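Local coordinates for protein L-ornithine 5-monooxygenase (Pseudomonas aeruginosa, PDB 3S5W) that hydroxylates the side-chain nitrogen of L-ornithine using FAD, NADPH and molecular oxygen, the first step in making hydroxamate siderophores such as pyoverdin, at residues Tyr146-Leu151 and Val167-Ala172. Sequence-based numbering, arbitrary orientation.
With FAD (flavin-adenine dinucleotide), chain C.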
loop_
_atom_site.group_PDB
_atom_site.type_symbol
_atom_site.label_atom_id
_atom_site.label_comp_id
_atom_site.label_asym_id
_atom_site.label_seq_id
_atom_site.Cartn_x
_atom_site.Cartn_y
_atom_site.Cartn_z
ATOM N N TYR A 146 -0.629 12.805 -14.374
ATOM C CA TYR A 146 0.620 12.258 -13.816
ATOM C C TYR A 146 1.727 13.281 -13.649
ATOM O O TYR A 146 1.680 14.359 -14.261
ATOM C CB TYR A 146 1.115 11.086 -14.642
ATOM C CG TYR A 146 0.155 9.914 -14.609
ATOM C CD1 TYR A 146 0.051 9.098 -13.454
ATOM C CD2 TYR A 146 -0.664 9.633 -15.704
ATOM C CE1 TYR A 146 -0.844 8.015 -13.416
ATOM C CE2 TYR A 146 -1.566 8.541 -15.679
ATOM C CZ TYR A 146 -1.647 7.749 -14.537
ATOM O OH TYR A 146 -2.517 6.695 -14.538
ATOM N N GLY A 147 2.713 12.939 -12.820
ATOM C CA GLY A 147 3.817 13.830 -12.464
ATOM C C GLY A 147 3.409 15.073 -11.663
ATOM O O GLY A 147 4.052 16.113 -11.781
ATOM N N GLU A 148 2.342 14.976 -10.873
ATOM C CA GLU A 148 1.861 16.086 -10.062
ATOM C C GLU A 148 1.711 15.639 -8.621
ATOM O O GLU A 148 0.870 14.771 -8.322
ATOM C CB GLU A 148 0.507 16.572 -10.565
ATOM C CG GLU A 148 0.541 17.262 -11.937
ATOM C CD GLU A 148 -0.608 18.237 -12.126
ATOM O OE1 GLU A 148 -1.056 18.831 -11.122
ATOM O OE2 GLU A 148 -1.074 18.405 -13.271
ATOM N N GLU A 149 2.524 16.227 -7.747
ATOM C CA GLU A 149 2.443 15.978 -6.313
ATOM C C GLU A 149 1.571 17.043 -5.662
ATOM O O GLU A 149 1.877 18.246 -5.788
ATOM C CB GLU A 149 3.842 15.973 -5.695
ATOM C CG GLU A 149 3.843 15.751 -4.179
ATOM C CD GLU A 149 5.219 15.758 -3.553
ATOM O OE1 GLU A 149 6.217 16.049 -4.244
ATOM O OE2 GLU A 149 5.305 15.486 -2.339
ATOM N N VAL A 150 0.499 16.613 -4.987
ATOM C CA VAL A 150 -0.342 17.532 -4.238
ATOM C C VAL A 150 0.411 17.909 -2.962
ATOM O O VAL A 150 0.903 17.031 -2.217
ATOM C CB VAL A 150 -1.760 16.976 -3.934
ATOM C CG1 VAL A 150 -2.523 17.904 -3.017
ATOM C CG2 VAL A 150 -2.549 16.795 -5.207
ATOM N N LEU A 151 0.561 19.216 -2.739
ATOM C CA LEU A 151 1.300 19.673 -1.558
ATOM C C LEU A 151 0.396 20.020 -0.368
ATOM O O LEU A 151 0.745 19.761 0.777
ATOM C CB LEU A 151 2.207 20.868 -1.914
ATOM C CG LEU A 151 3.167 20.735 -3.110
ATOM C CD1 LEU A 151 3.801 22.088 -3.469
ATOM C CD2 LEU A 151 4.263 19.716 -2.847
ATOM N N VAL A 167 -6.614 23.197 -4.407
ATOM C CA VAL A 167 -5.656 22.101 -4.408
ATOM C C VAL A 167 -4.361 22.612 -5.020
ATOM O O VAL A 167 -4.343 23.012 -6.185
ATOM C CB VAL A 167 -6.208 20.858 -5.196
ATOM C CG1 VAL A 167 -5.187 19.701 -5.184
ATOM C CG2 VAL A 167 -7.584 20.418 -4.657
ATOM N N ILE A 168 -3.288 22.595 -4.237
ATOM C CA ILE A 168 -2.000 23.099 -4.666
ATOM C C ILE A 168 -1.080 21.924 -5.007
ATOM O O ILE A 168 -0.794 21.092 -4.156
ATOM C CB ILE A 168 -1.305 23.979 -3.549
ATOM C CG1 ILE A 168 -2.057 25.296 -3.277
ATOM C CG2 ILE A 168 0.104 24.353 -3.990
ATOM C CD1 ILE A 168 -3.378 25.193 -2.618
ATOM N N SER A 169 -0.606 21.875 -6.238
ATOM C CA SER A 169 0.296 20.816 -6.654
ATOM C C SER A 169 1.558 21.367 -7.332
ATOM O O SER A 169 1.611 22.553 -7.723
ATOM C CB SER A 169 -0.439 19.803 -7.557
ATOM O OG SER A 169 -0.857 20.374 -8.790
ATOM N N ARG A 170 2.567 20.512 -7.459
ATOM C CA ARG A 170 3.814 20.854 -8.102
ATOM C C ARG A 170 4.043 19.793 -9.182
ATOM O O ARG A 170 3.850 18.597 -8.920
ATOM C CB ARG A 170 4.957 20.852 -7.074
ATOM C CG ARG A 170 6.349 21.178 -7.676
ATOM C CD ARG A 170 7.464 21.361 -6.627
ATOM N NE ARG A 170 7.750 20.144 -5.865
ATOM C CZ ARG A 170 7.675 20.045 -4.535
ATOM N NH1 ARG A 170 7.334 21.098 -3.789
ATOM N NH2 ARG A 170 7.954 18.891 -3.941
ATOM N N ASN A 171 4.389 20.204 -10.398
ATOM C CA ASN A 171 4.739 19.214 -11.421
ATOM C C ASN A 171 6.232 18.848 -11.382
ATOM O O ASN A 171 6.987 19.350 -10.533
ATOM C CB ASN A 171 4.215 19.573 -12.832
ATOM C CG ASN A 171 4.924 20.784 -13.455
ATOM O OD1 ASN A 171 6.049 21.139 -13.078
ATOM N ND2 ASN A 171 4.250 21.429 -14.394
ATOM N N ALA A 172 6.638 17.952 -12.277
ATOM C CA ALA A 172 7.992 17.390 -12.225
ATOM C C ALA A 172 9.045 18.457 -12.590
ATOM O O ALA A 172 10.153 18.467 -12.036
ATOM C CB ALA A 172 8.092 16.133 -13.117
HETATM P PA FAD C . -1.505 3.238 -3.474
HETATM O O1A FAD C . -0.394 3.296 -2.494
HETATM O O2A FAD C . -1.495 2.017 -4.409
HETATM O O5B FAD C . -1.487 4.570 -4.405
HETATM C C5B FAD C . -1.283 5.828 -3.805
HETATM C C4B FAD C . -0.901 6.742 -4.957
HETATM O O4B FAD C . -0.813 8.044 -4.445
HETATM C C3B FAD C . 0.484 6.390 -5.491
HETATM O O3B FAD C . 0.405 6.090 -6.870
HETATM C C2B FAD C . 1.331 7.641 -5.219
HETATM O O2B FAD C . 2.167 7.978 -6.320
HETATM C C1B FAD C . 0.282 8.700 -5.065
HETATM N N9A FAD C . 0.613 9.796 -4.160
HETATM C C8A FAD C . 1.060 9.721 -2.844
HETATM N N7A FAD C . 1.157 10.999 -2.371
HETATM C C5A FAD C . 0.757 11.849 -3.356
HETATM C C6A FAD C . 0.659 13.238 -3.412
HETATM N N6A FAD C . 0.754 13.975 -2.294
HETATM N N1A FAD C . 0.217 13.820 -4.598
HETATM C C2A FAD C . -0.141 13.073 -5.702
HETATM N N3A FAD C . -0.045 11.686 -5.648
HETATM C C4A FAD C . 0.401 11.098 -4.487
HETATM N N1 FAD C . -2.981 -5.441 -1.385
HETATM C C2 FAD C . -3.651 -6.584 -1.805
HETATM O O2 FAD C . -4.860 -6.672 -1.674
HETATM N N3 FAD C . -2.962 -7.635 -2.373
HETATM C C4 FAD C . -1.602 -7.581 -2.556
HETATM O O4 FAD C . -1.030 -8.533 -3.115
HETATM C C4X FAD C . -0.912 -6.433 -2.119
HETATM N N5 FAD C . 0.465 -6.355 -2.270
HETATM C C5X FAD C . 1.143 -5.231 -1.829
HETATM C C6 FAD C . 2.536 -5.165 -1.987
HETATM C C7 FAD C . 3.245 -4.053 -1.555
HETATM C C7M FAD C . 4.741 -4.058 -1.749
HETATM C C8 FAD C . 2.563 -3.012 -0.936
HETATM C C8M FAD C . 3.264 -1.777 -0.446
HETATM C C9 FAD C . 1.182 -3.065 -0.774
HETATM C C9A FAD C . 0.449 -4.166 -1.235
HETATM N N10 FAD C . -0.941 -4.240 -1.079
HETATM C C10 FAD C . -1.609 -5.383 -1.506
HETATM C "C1'" FAD C . -1.729 -3.164 -0.399
HETATM C "C2'" FAD C . -1.893 -1.872 -1.226
HETATM O "O2'" FAD C . -2.055 -0.853 -0.235
HETATM C "C3'" FAD C . -3.139 -1.971 -2.093
HETATM O "O3'" FAD C . -3.086 -3.102 -2.985
HETATM C "C4'" FAD C . -3.324 -0.710 -2.975
HETATM O "O4'" FAD C . -2.098 -0.415 -3.634
HETATM C "C5'" FAD C . -3.895 0.524 -2.229
HETATM O "O5'" FAD C . -4.335 1.439 -3.214
HETATM P P FAD C . -4.355 3.041 -2.988
HETATM O O1P FAD C . -4.726 3.624 -4.329
HETATM O O2P FAD C . -5.266 3.306 -1.821
HETATM O O3P FAD C . -2.842 3.382 -2.612
#
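Glu149 and Arg170 pair at the open end of an antiparallel beta hairpin, formed by strands 148-158 and 161-171, that shows how one strand can serve a neighbouring strand and a cofactor at once. Arg170 N donates to Glu149 O (2.9 Å), and Glu149 N returns a bond to Arg170 O. Further along, Leu151 N reaches Ile168 O at 2.7 Å. Between these inward-facing groups, Val150 presents its backbone to the FAD adenine: its N binds N1A at 2.8 Å and its O accepts from N6A, so two bonds read the Watson-Crick edge of the base without any side-chain donor.

The Arg170 side chain can be followed outward. CB lies against Leu151 CD1, and the chain runs extended through CG and CD before a bend at chi3 (64°) lays the guanidinium alongside the side chains of Leu151 and Glu149. There CZ and NH1 have Leu151 CD2 over one face, 3.5 Å from NH1, and NH2 makes a long salt bridge of 3.3 Å with Glu149 OE1. The carboxylate and guanidinium planes stand 81° apart, so a single oxygen rather than a two-pronged pairing carries the link. Glu149 CG, farther back, touches the adenine near N6A, and the same side chain also meets Lys66 of the FAD site.

On the other face Glu148, Val150 and Ser169 are buried. Val150 packs both methyls on Val167 CG1 and, with Ser169, rests against Leu64 of strand 61-65. Arg179 of strand 176-181 forms a salt bridge with Glu148 OE1, probably favouring the charged carboxylate; that same oxygen accepts the Ser169 hydroxyl, with OG 2.8 Å away and nearly in line with the C-O bond.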